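Long-range contacts in uricase (Arthrobacter globiformis, PDB 2YZB), which catalyses the oxidation of uric acid by oxygen to 5-hydroxyisourate, which is then processed further to (S)-allantoin: residues G160-G165 and H218-Q223; I181-V186 and K250-V255; Q224-M229 and M245-K250. All coordinates share one frame; numbering follows the deposited sequence.

Interaction 1. Residues G160-G165 and H218-Q223; sequences GSEFHG and HSLALQ. With URC (uric acid), chain L.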
loop_
_atom_site.group_PDB
_atom_site.type_symbol
_atom_site.label_atom_id
_atom_site.label_comp_id
_atom_site.label_asym_id
_atom_site.label_seq_id
_atom_site.Cartn_x
_atom_site.Cartn_y
_atom_site.Cartn_z
ATOM N N GLY A 160 -31.960 4.305 1.245
ATOM C CA GLY A 160 -32.089 5.755 1.291
ATOM C C GLY A 160 -31.228 6.412 0.227
ATOM O O GLY A 160 -30.725 7.526 0.392
ATOM N N SER A 161 -31.038 5.694 -0.868
ATOM C CA SER A 161 -30.261 6.185 -1.991
ATOM C C SER A 161 -30.925 5.687 -3.273
ATOM O O SER A 161 -31.282 4.515 -3.386
ATOM C CB SER A 161 -28.816 5.677 -1.910
ATOM O OG SER A 161 -28.093 6.005 -3.087
ATOM N N GLU A 162 -31.100 6.601 -4.222
ATOM C CA GLU A 162 -31.706 6.299 -5.511
ATOM C C GLU A 162 -30.839 6.939 -6.581
ATOM O O GLU A 162 -30.006 7.793 -6.283
ATOM C CB GLU A 162 -33.105 6.920 -5.613
ATOM C CG GLU A 162 -34.078 6.486 -4.547
ATOM C CD GLU A 162 -35.448 7.131 -4.702
ATOM O OE1 GLU A 162 -35.960 7.187 -5.839
ATOM O OE2 GLU A 162 -36.018 7.571 -3.684
ATOM N N PHE A 163 -31.032 6.503 -7.821
ATOM C CA PHE A 163 -30.338 7.086 -8.962
ATOM C C PHE A 163 -31.144 6.759 -10.205
ATOM O O PHE A 163 -31.121 5.628 -10.712
ATOM C CB PHE A 163 -28.910 6.571 -9.132
ATOM C CG PHE A 163 -28.125 7.344 -10.165
ATOM C CD1 PHE A 163 -27.906 8.713 -10.002
ATOM C CD2 PHE A 163 -27.666 6.731 -11.324
ATOM C CE1 PHE A 163 -27.246 9.465 -10.982
ATOM C CE2 PHE A 163 -27.004 7.471 -12.311
ATOM C CZ PHE A 163 -26.795 8.844 -12.138
ATOM N N HIS A 164 -31.877 7.757 -10.682
ATOM C CA HIS A 164 -32.707 7.593 -11.863
ATOM C C HIS A 164 -32.859 8.915 -12.601
ATOM O O HIS A 164 -32.390 9.957 -12.138
ATOM C CB HIS A 164 -34.078 7.025 -11.459
ATOM C CG HIS A 164 -34.717 7.728 -10.301
ATOM N ND1 HIS A 164 -35.243 8.999 -10.396
ATOM C CD2 HIS A 164 -34.909 7.337 -9.019
ATOM C CE1 HIS A 164 -35.729 9.361 -9.221
ATOM N NE2 HIS A 164 -35.538 8.371 -8.368
ATOM N N GLY A 165 -33.487 8.869 -13.769
ATOM C CA GLY A 165 -33.679 10.085 -14.539
ATOM C C GLY A 165 -32.473 10.537 -15.338
ATOM O O GLY A 165 -32.484 11.634 -15.894
ATOM N N HIS A 218 -31.954 12.012 1.854
ATOM C CA HIS A 218 -32.417 10.931 0.995
ATOM C C HIS A 218 -31.755 11.258 -0.340
ATOM O O HIS A 218 -32.170 12.185 -1.036
ATOM C CB HIS A 218 -33.930 10.945 0.832
ATOM C CG HIS A 218 -34.434 9.829 -0.023
ATOM N ND1 HIS A 218 -34.473 8.521 0.411
ATOM C CD2 HIS A 218 -34.847 9.811 -1.312
ATOM C CE1 HIS A 218 -34.891 7.745 -0.572
ATOM N NE2 HIS A 218 -35.124 8.503 -1.628
ATOM N N SER A 219 -30.729 10.491 -0.685
ATOM C CA SER A 219 -29.937 10.725 -1.887
ATOM C C SER A 219 -30.530 10.356 -3.237
ATOM O O SER A 219 -30.856 9.195 -3.485
ATOM C CB SER A 219 -28.589 10.017 -1.740
ATOM O OG SER A 219 -27.724 10.361 -2.803
ATOM N N LEU A 220 -30.648 11.349 -4.114
ATOM C CA LEU A 220 -31.151 11.109 -5.457
ATOM C C LEU A 220 -29.936 11.045 -6.369
ATOM O O LEU A 220 -30.059 10.804 -7.565
ATOM C CB LEU A 220 -32.097 12.231 -5.905
ATOM C CG LEU A 220 -33.410 12.353 -5.121
ATOM C CD1 LEU A 220 -34.293 13.426 -5.764
ATOM C CD2 LEU A 220 -34.142 11.004 -5.115
ATOM N N ALA A 221 -28.763 11.260 -5.776
ATOM C CA ALA A 221 -27.483 11.219 -6.487
ATOM C C ALA A 221 -26.350 11.565 -5.520
ATOM O O ALA A 221 -26.555 12.304 -4.553
ATOM C CB ALA A 221 -27.489 12.209 -7.649
ATOM N N LEU A 222 -25.157 11.041 -5.779
ATOM C CA LEU A 222 -24.017 11.332 -4.914
ATOM C C LEU A 222 -23.781 12.842 -4.935
ATOM O O LEU A 222 -23.440 13.438 -3.913
ATOM C CB LEU A 222 -22.756 10.616 -5.405
ATOM C CG LEU A 222 -21.790 10.080 -4.338
ATOM C CD1 LEU A 222 -20.419 9.922 -4.954
ATOM C CD2 LEU A 222 -21.728 10.996 -3.138
ATOM N N GLN A 223 -23.974 13.449 -6.106
ATOM C CA GLN A 223 -23.794 14.892 -6.273
ATOM C C GLN A 223 -24.675 15.686 -5.308
ATOM O O GLN A 223 -24.229 16.667 -4.713
ATOM C CB GLN A 223 -24.119 15.321 -7.714
ATOM C CG GLN A 223 -23.066 14.933 -8.759
ATOM C CD GLN A 223 -23.313 13.559 -9.361
ATOM O OE1 GLN A 223 -23.880 12.686 -8.714
ATOM N NE2 GLN A 223 -22.875 13.362 -10.602
HETATM N N1 URC L . -23.873 9.832 -9.681
HETATM C C2 URC L . -24.395 8.899 -8.787
HETATM C C6 URC L . -23.377 9.541 -10.953
HETATM N N3 URC L . -24.435 7.578 -9.164
HETATM O O11 URC L . -24.806 9.221 -7.699
HETATM C C4 URC L . -23.982 7.199 -10.368
HETATM C C5 URC L . -23.461 8.104 -11.275
HETATM N N9 URC L . -23.961 5.959 -10.855
HETATM O O13 URC L . -22.935 10.441 -11.662
HETATM N N7 URC L . -23.102 7.432 -12.358
HETATM C C8 URC L . -23.417 6.147 -12.067
HETATM O O24 URC L . -23.219 5.235 -12.847
HETATM O O HOH W 1 -27.898 8.359 -4.559
HETATM O O HOH W 2 -32.283 9.659 -8.753
#
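Gly-160 to Glu-162 runs beside His-218 to Leu-220 in roughly the same direction, and a single parallel bridge pairs Ser-161 with Ser-219, whose N-H goes to Gly-160 O (3.2 Å) and whose O receives Glu-162 N at 2.7 Å. The bridge lies beside the urate pocket of this tunnelling-fold (T-fold) enzyme, whose residues Phe-163 and Gln-223 follow it in the two segments. The carboxylate of Glu-162 holds two histidines: OE1 takes the NE2 hydrogen of His-164, and OE2 meets NE2 at the edge of the His-218 ring, modelled so short that its exact length is doubtful. Leu-220 lies alongside Glu-162, bringing CD2 near the carboxylate carbon. One water ties together Ser-161 OG, Glu-162 O and Ser-219 OG; Ser-219 OG also bonds Thr-225 OG1. Ser-161 OG bonds Arg-180, itself a urate ligand, so the seam reaches the pocket through a second shell. Asn-61 of the second subunit bonds both His-164 O and Leu-220 O through ND2. The Phe-163 ring, swung beside its own carbonyl carbon (chi1 -170°), lays one face on the urate, N3 of the ligand sitting over its centre, while Ala-221 CB packs near its edge. Gln-223 reads urate with both ends of its amide: OE1 accepts from N1 at 3.0 Å and NE2 donates to O13. At the start of helix 222-236, Leu-222 N points almost straight at urate O11, 2.7 Å away.

Interaction 2. Residues I181-V186 and K250-V255; sequences ILATDV and KHHFLV
The imidazole of His-252 carries Ile-181 CG2 over one face, 4.0 Å from its CG, while Ala-183 CB approaches CE1 obliquely at 3.5 Å. At the ring's edge ND1 donates to Lys-250 O, 2.9 Å away; the acceptor lies in the ring plane, yet the donor sits above the plane of that carbonyl. This bond and the isoleucine methyl together would limit rotation of the ring, and Val-28 of the third subunit packs on His-252 as well. The two segments belong to strands 182-192 and 240-254, antiparallel neighbours in the large sheet of the T-fold. Their one direct backbone bond runs from Lys-250 N to Ala-183 O (3.0 Å). Beyond it the backbones part and three waters enter: one accepts from Ala-183 N and probably donates to Lys-250 O, one accepts from His-252 N and probably donates to Ile-181 O, and the third joins Ile-181 N to His-252 O. Lys-250 passes CD over Thr-184 CA, then bends at its last two torsions (72° and 69°) to bring NZ across Asp-185, where it forms a salt bridge with OD2 at 2.8 Å, on the syn side but tilted 32° from the carboxylate plane. A methionine in its place would probably leave Asp-185 OD2 without its positive mate, though Thr-154 would still bond OD1. The CB of His-251, a charge-relay residue, points away from Ile-181 to Val-186, and its side chain packs against Lys-22 of the second subunit.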
loop_
_atom_site.group_PDB
_atom_site.type_symbol
_atom_site.label_atom_id
_atom_site.label_comp_id
_atom_site.label_asym_id
_atom_site.label_seq_id
_atom_site.Cartn_x
_atom_site.Cartn_y
_atom_site.Cartn_z
ATOM N N ILE A 181 -27.169 0.812 -2.421
ATOM C CA ILE A 181 -26.240 1.170 -1.365
ATOM C C ILE A 181 -25.445 2.377 -1.859
ATOM O O ILE A 181 -25.155 2.497 -3.053
ATOM C CB ILE A 181 -25.245 0.021 -1.059
ATOM C CG1 ILE A 181 -25.955 -1.082 -0.269
ATOM C CG2 ILE A 181 -24.055 0.548 -0.254
ATOM C CD1 ILE A 181 -25.063 -2.262 0.081
ATOM N N LEU A 182 -25.134 3.286 -0.949
ATOM C CA LEU A 182 -24.333 4.455 -1.293
ATOM C C LEU A 182 -23.178 4.431 -0.305
ATOM O O LEU A 182 -23.382 4.640 0.892
ATOM C CB LEU A 182 -25.140 5.752 -1.129
ATOM C CG LEU A 182 -24.348 7.033 -1.425
ATOM C CD1 LEU A 182 -23.965 7.072 -2.898
ATOM C CD2 LEU A 182 -25.169 8.254 -1.065
ATOM N N ALA A 183 -21.976 4.150 -0.803
ATOM C CA ALA A 183 -20.780 4.076 0.035
ATOM C C ALA A 183 -19.694 4.969 -0.546
ATOM O O ALA A 183 -19.479 4.996 -1.765
ATOM C CB ALA A 183 -20.281 2.630 0.112
ATOM N N THR A 184 -19.001 5.692 0.327
ATOM C CA THR A 184 -17.950 6.595 -0.115
ATOM C C THR A 184 -16.897 6.765 0.971
ATOM O O THR A 184 -17.055 6.272 2.094
ATOM C CB THR A 184 -18.550 7.994 -0.482
ATOM O OG1 THR A 184 -17.537 8.823 -1.056
ATOM C CG2 THR A 184 -19.098 8.686 0.752
ATOM N N ASP A 185 -15.801 7.423 0.614
ATOM C CA ASP A 185 -14.730 7.716 1.558
ATOM C C ASP A 185 -14.821 9.218 1.666
ATOM O O ASP A 185 -14.644 9.923 0.676
ATOM C CB ASP A 185 -13.352 7.337 1.010
ATOM C CG ASP A 185 -13.148 5.844 0.915
ATOM O OD1 ASP A 185 -13.592 5.123 1.831
ATOM O OD2 ASP A 185 -12.526 5.390 -0.069
ATOM N N VAL A 186 -15.130 9.716 2.852
ATOM C CA VAL A 186 -15.257 11.147 3.026
ATOM C C VAL A 186 -13.899 11.830 3.052
ATOM O O VAL A 186 -13.113 11.659 3.988
ATOM C CB VAL A 186 -16.025 11.489 4.313
ATOM C CG1 VAL A 186 -16.170 12.996 4.444
ATOM C CG2 VAL A 186 -17.391 10.829 4.287
ATOM N N LYS A 250 -18.084 4.042 -4.191
ATOM C CA LYS A 250 -17.578 2.683 -4.033
ATOM C C LYS A 250 -18.726 1.710 -4.254
ATOM O O LYS A 250 -19.586 1.516 -3.387
ATOM C CB LYS A 250 -16.992 2.527 -2.627
ATOM C CG LYS A 250 -16.065 3.694 -2.245
ATOM C CD LYS A 250 -15.873 3.810 -0.733
ATOM C CE LYS A 250 -15.009 2.692 -0.194
ATOM N NZ LYS A 250 -13.605 2.835 -0.662
ATOM N N HIS A 251 -18.719 1.093 -5.426
ATOM C CA HIS A 251 -19.781 0.183 -5.823
ATOM C C HIS A 251 -19.978 -1.110 -5.053
ATOM O O HIS A 251 -19.059 -1.906 -4.873
ATOM C CB HIS A 251 -19.637 -0.136 -7.311
ATOM C CG HIS A 251 -19.727 1.071 -8.192
ATOM N ND1 HIS A 251 -18.908 1.260 -9.284
ATOM C CD2 HIS A 251 -20.541 2.154 -8.140
ATOM C CE1 HIS A 251 -19.211 2.407 -9.866
ATOM N NE2 HIS A 251 -20.199 2.968 -9.192
ATOM N N HIS A 252 -21.211 -1.294 -4.600
ATOM C CA HIS A 252 -21.625 -2.501 -3.905
ATOM C C HIS A 252 -22.719 -3.022 -4.823
ATOM O O HIS A 252 -23.869 -2.575 -4.760
ATOM C CB HIS A 252 -22.176 -2.175 -2.517
ATOM C CG HIS A 252 -21.116 -1.826 -1.517
ATOM N ND1 HIS A 252 -20.286 -0.736 -1.661
ATOM C CD2 HIS A 252 -20.738 -2.436 -0.367
ATOM C CE1 HIS A 252 -19.442 -0.689 -0.645
ATOM N NE2 HIS A 252 -19.694 -1.710 0.155
ATOM N N PHE A 253 -22.337 -3.942 -5.706
ATOM C CA PHE A 253 -23.259 -4.519 -6.677
ATOM C C PHE A 253 -24.133 -5.603 -6.083
ATOM O O PHE A 253 -23.638 -6.548 -5.469
ATOM C CB PHE A 253 -22.479 -5.085 -7.865
ATOM C CG PHE A 253 -21.711 -4.046 -8.631
ATOM C CD1 PHE A 253 -22.383 -3.063 -9.355
ATOM C CD2 PHE A 253 -20.322 -4.037 -8.619
ATOM C CE1 PHE A 253 -21.676 -2.081 -10.057
ATOM C CE2 PHE A 253 -19.605 -3.059 -9.321
ATOM C CZ PHE A 253 -20.288 -2.081 -10.038
ATOM N N LEU A 254 -25.440 -5.459 -6.274
ATOM C CA LEU A 254 -26.407 -6.422 -5.776
ATOM C C LEU A 254 -26.219 -7.674 -6.626
ATOM O O LEU A 254 -26.513 -7.681 -7.817
ATOM C CB LEU A 254 -27.821 -5.865 -5.942
ATOM C CG LEU A 254 -28.980 -6.669 -5.349
ATOM C CD1 LEU A 254 -28.877 -6.699 -3.835
ATOM C CD2 LEU A 254 -30.293 -6.036 -5.784
ATOM N N VAL A 255 -25.717 -8.734 -6.008
ATOM C CA VAL A 255 -25.454 -9.967 -6.728
ATOM C C VAL A 255 -26.712 -10.622 -7.279
ATOM O O VAL A 255 -27.734 -10.720 -6.601
ATOM C CB VAL A 255 -24.700 -10.972 -5.829
ATOM C CG1 VAL A 255 -24.325 -12.214 -6.629
ATOM C CG2 VAL A 255 -23.452 -10.304 -5.257
HETATM O O HOH W 3 -26.057 -0.838 -4.539
HETATM O O HOH W 4 -23.211 0.717 -4.554
HETATM O O HOH W 5 -21.731 3.127 -3.413
#

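Interaction 3. Residues Q224-M229 and M245-K250; sequences QTMYEM and MSLPNK. With URC (uric acid), chain L.
The terminal methyl of Met-245 presses on a helix carbonyl: CE lies 3.2 Å from Met-226 O, an approach by a carbon that is closer than any other across this contact. It gets there because the Met-245 chain, extended as far as SD, turns at its last torsion (chi3 -89°). Met-226 and Met-245 run antiparallel alongside one another, so that Met-226 CG also touches CE, at 3.8 Å. One turn along the helix, Met-229 sets its CB against Met-245 SD (4.0 Å). Leu-247 completes the group: its CD1 branch fits against Met-226 CB at 3.7 Å and reaches towards Met-229 SD. This is helix-on-sheet packing within the T-fold, in which helix 222-236 covers strand 240-254; the axes of 224-229 and 245-249 pass 10.1 Å apart and are roughly antiparallel, at 148°. Met-245 and Leu-247 direct their CB atoms at the helix, whereas the intervening Ser-246 turns away and bonds Glu-280. Helix 199-216 covers Met-229 further, through Leu-210, Ala-213 and Phe-214. Two residues beyond Leu-247 the same strand brings Asn-249 to the substrate, its ND2 3.4 Å from urate N3. Three methionines and a leucine, all buried, join helix to strand mainly through carbon and sulfur surfaces, the methyl-to-carbonyl approach being the exception, so the fit rests on shape and dispersion rather than on directed polar bonds between the two segments.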
loop_
_atom_site.group_PDB
_atom_site.type_symbol
_atom_site.label_atom_id
_atom_site.label_comp_id
_atom_site.label_asym_id
_atom_site.label_seq_id
_atom_site.Cartn_x
_atom_site.Cartn_y
_atom_site.Cartn_z
ATOM N N GLN A 224 -25.927 15.261 -5.169
ATOM C CA GLN A 224 -26.887 15.925 -4.290
ATOM C C GLN A 224 -26.439 15.776 -2.838
ATOM O O GLN A 224 -26.416 16.741 -2.075
ATOM C CB GLN A 224 -28.273 15.300 -4.480
ATOM C CG GLN A 224 -29.443 16.264 -4.352
ATOM C CD GLN A 224 -29.552 16.884 -2.982
ATOM O OE1 GLN A 224 -29.740 16.186 -1.988
ATOM N NE2 GLN A 224 -29.436 18.211 -2.918
ATOM N N THR A 225 -26.090 14.551 -2.458
ATOM C CA THR A 225 -25.622 14.287 -1.107
ATOM C C THR A 225 -24.400 15.150 -0.778
ATOM O O THR A 225 -24.282 15.680 0.322
ATOM C CB THR A 225 -25.243 12.805 -0.940
ATOM O OG1 THR A 225 -26.430 12.002 -1.002
ATOM C CG2 THR A 225 -24.531 12.579 0.384
ATOM N N MET A 226 -23.485 15.275 -1.731
ATOM C CA MET A 226 -22.288 16.076 -1.522
ATOM C C MET A 226 -22.639 17.548 -1.336
ATOM O O MET A 226 -22.085 18.228 -0.466
ATOM C CB MET A 226 -21.334 15.923 -2.707
ATOM C CG MET A 226 -20.061 16.751 -2.585
ATOM S SD MET A 226 -18.893 16.390 -3.900
ATOM C CE MET A 226 -19.889 16.803 -5.339
ATOM N N TYR A 227 -23.557 18.041 -2.162
ATOM C CA TYR A 227 -23.977 19.429 -2.077
ATOM C C TYR A 227 -24.554 19.727 -0.696
ATOM O O TYR A 227 -24.208 20.730 -0.087
ATOM C CB TYR A 227 -25.024 19.734 -3.149
ATOM C CG TYR A 227 -25.554 21.145 -3.083
ATOM C CD1 TYR A 227 -24.818 22.218 -3.583
ATOM C CD2 TYR A 227 -26.787 21.409 -2.495
ATOM C CE1 TYR A 227 -25.304 23.524 -3.498
ATOM C CE2 TYR A 227 -27.278 22.699 -2.404
ATOM C CZ TYR A 227 -26.538 23.751 -2.905
ATOM O OH TYR A 227 -27.038 25.029 -2.796
ATOM N N GLU A 228 -25.427 18.855 -0.201
ATOM C CA GLU A 228 -26.030 19.052 1.118
ATOM C C GLU A 228 -24.978 19.009 2.228
ATOM O O GLU A 228 -25.091 19.718 3.230
ATOM C CB GLU A 228 -27.107 17.992 1.378
ATOM C CG GLU A 228 -28.293 18.099 0.427
ATOM C CD GLU A 228 -29.012 19.441 0.527
ATOM O OE1 GLU A 228 -29.654 19.851 -0.463
ATOM O OE2 GLU A 228 -28.943 20.081 1.597
ATOM N N MET A 229 -23.958 18.174 2.054
ATOM C CA MET A 229 -22.890 18.078 3.051
ATOM C C MET A 229 -22.133 19.408 3.131
ATOM O O MET A 229 -21.910 19.946 4.220
ATOM C CB MET A 229 -21.929 16.933 2.696
ATOM C CG MET A 229 -22.533 15.541 2.923
ATOM S SD MET A 229 -21.601 14.175 2.168
ATOM C CE MET A 229 -20.082 14.244 3.106
ATOM N N MET A 245 -14.829 18.735 -1.695
ATOM C CA MET A 245 -14.976 17.325 -1.389
ATOM C C MET A 245 -14.673 16.484 -2.620
ATOM O O MET A 245 -14.921 16.902 -3.752
ATOM C CB MET A 245 -16.394 17.043 -0.887
ATOM C CG MET A 245 -16.687 17.654 0.474
ATOM S SD MET A 245 -18.420 17.532 0.928
ATOM C CE MET A 245 -19.043 19.023 0.234
ATOM N N SER A 246 -14.120 15.300 -2.378
ATOM C CA SER A 246 -13.771 14.358 -3.426
ATOM C C SER A 246 -14.344 13.050 -2.905
ATOM O O SER A 246 -13.745 12.393 -2.051
ATOM C CB SER A 246 -12.248 14.271 -3.567
ATOM O OG SER A 246 -11.883 13.435 -4.647
ATOM N N LEU A 247 -15.522 12.687 -3.405
ATOM C CA LEU A 247 -16.197 11.488 -2.944
ATOM C C LEU A 247 -16.284 10.356 -3.961
ATOM O O LEU A 247 -16.907 10.492 -5.010
ATOM C CB LEU A 247 -17.610 11.848 -2.480
ATOM C CG LEU A 247 -17.765 12.969 -1.446
ATOM C CD1 LEU A 247 -19.239 13.213 -1.190
ATOM C CD2 LEU A 247 -17.057 12.593 -0.149
ATOM N N PRO A 248 -15.636 9.223 -3.670
ATOM C CA PRO A 248 -15.711 8.109 -4.614
ATOM C C PRO A 248 -17.046 7.392 -4.406
ATOM O O PRO A 248 -17.603 7.415 -3.307
ATOM C CB PRO A 248 -14.530 7.235 -4.207
ATOM C CG PRO A 248 -14.472 7.450 -2.718
ATOM C CD PRO A 248 -14.636 8.956 -2.620
ATOM N N ASN A 249 -17.584 6.797 -5.463
ATOM C CA ASN A 249 -18.819 6.045 -5.328
ATOM C C ASN A 249 -18.318 4.608 -5.373
ATOM O O ASN A 249 -18.113 4.050 -6.454
ATOM C CB ASN A 249 -19.779 6.312 -6.492
ATOM C CG ASN A 249 -21.190 5.809 -6.206
ATOM O OD1 ASN A 249 -21.390 4.959 -5.339
ATOM N ND2 ASN A 249 -22.173 6.330 -6.938
ATOM N N LYS A 250 -18.084 4.042 -4.191
ATOM C CA LYS A 250 -17.578 2.683 -4.033
ATOM C C LYS A 250 -18.726 1.710 -4.254
ATOM O O LYS A 250 -19.586 1.516 -3.387
ATOM C CB LYS A 250 -16.992 2.527 -2.627
ATOM C CG LYS A 250 -16.065 3.694 -2.245
ATOM C CD LYS A 250 -15.873 3.810 -0.733
ATOM C CE LYS A 250 -15.009 2.692 -0.194
ATOM N NZ LYS A 250 -13.605 2.835 -0.662
HETATM N N1 URC L . -23.873 9.832 -9.681
HETATM C C2 URC L . -24.395 8.899 -8.787
HETATM C C6 URC L . -23.377 9.541 -10.953
HETATM N N3 URC L . -24.435 7.578 -9.164
HETATM O O11 URC L . -24.806 9.221 -7.699
HETATM C C4 URC L . -23.982 7.199 -10.368
HETATM C C5 URC L . -23.461 8.104 -11.275
HETATM N N9 URC L . -23.961 5.959 -10.855
HETATM O O13 URC L . -22.935 10.441 -11.662
HETATM N N7 URC L . -23.102 7.432 -12.358
HETATM C C8 URC L . -23.417 6.147 -12.067
HETATM O O24 URC L . -23.219 5.235 -12.847
#

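In the fold
All three contacts lie on the same side of the chain's centre, their own centres only 11 to 12 Å apart. Along the chain the segments of interactions 1 and 2 alternate, and interaction 1 closes before interaction 3 opens; interactions 1 and 3 both use helix 222-236 and touch urate. Interaction 3 is nested within the loop closed by interaction 2, and the two share Lys-250 and strand 240-254, which pairs with strand 182-192 in the sheet. Leu-182 packs on Ser-161, Ser-219 and Leu-222, linking interactions 1 and 2, while Thr-184 OG1 probably bonds Pro-248 O between interactions 2 and 3. Sheet, helix and loop thus meet around one pocket, which the second subunit completes by binding urate through Asp-68 N.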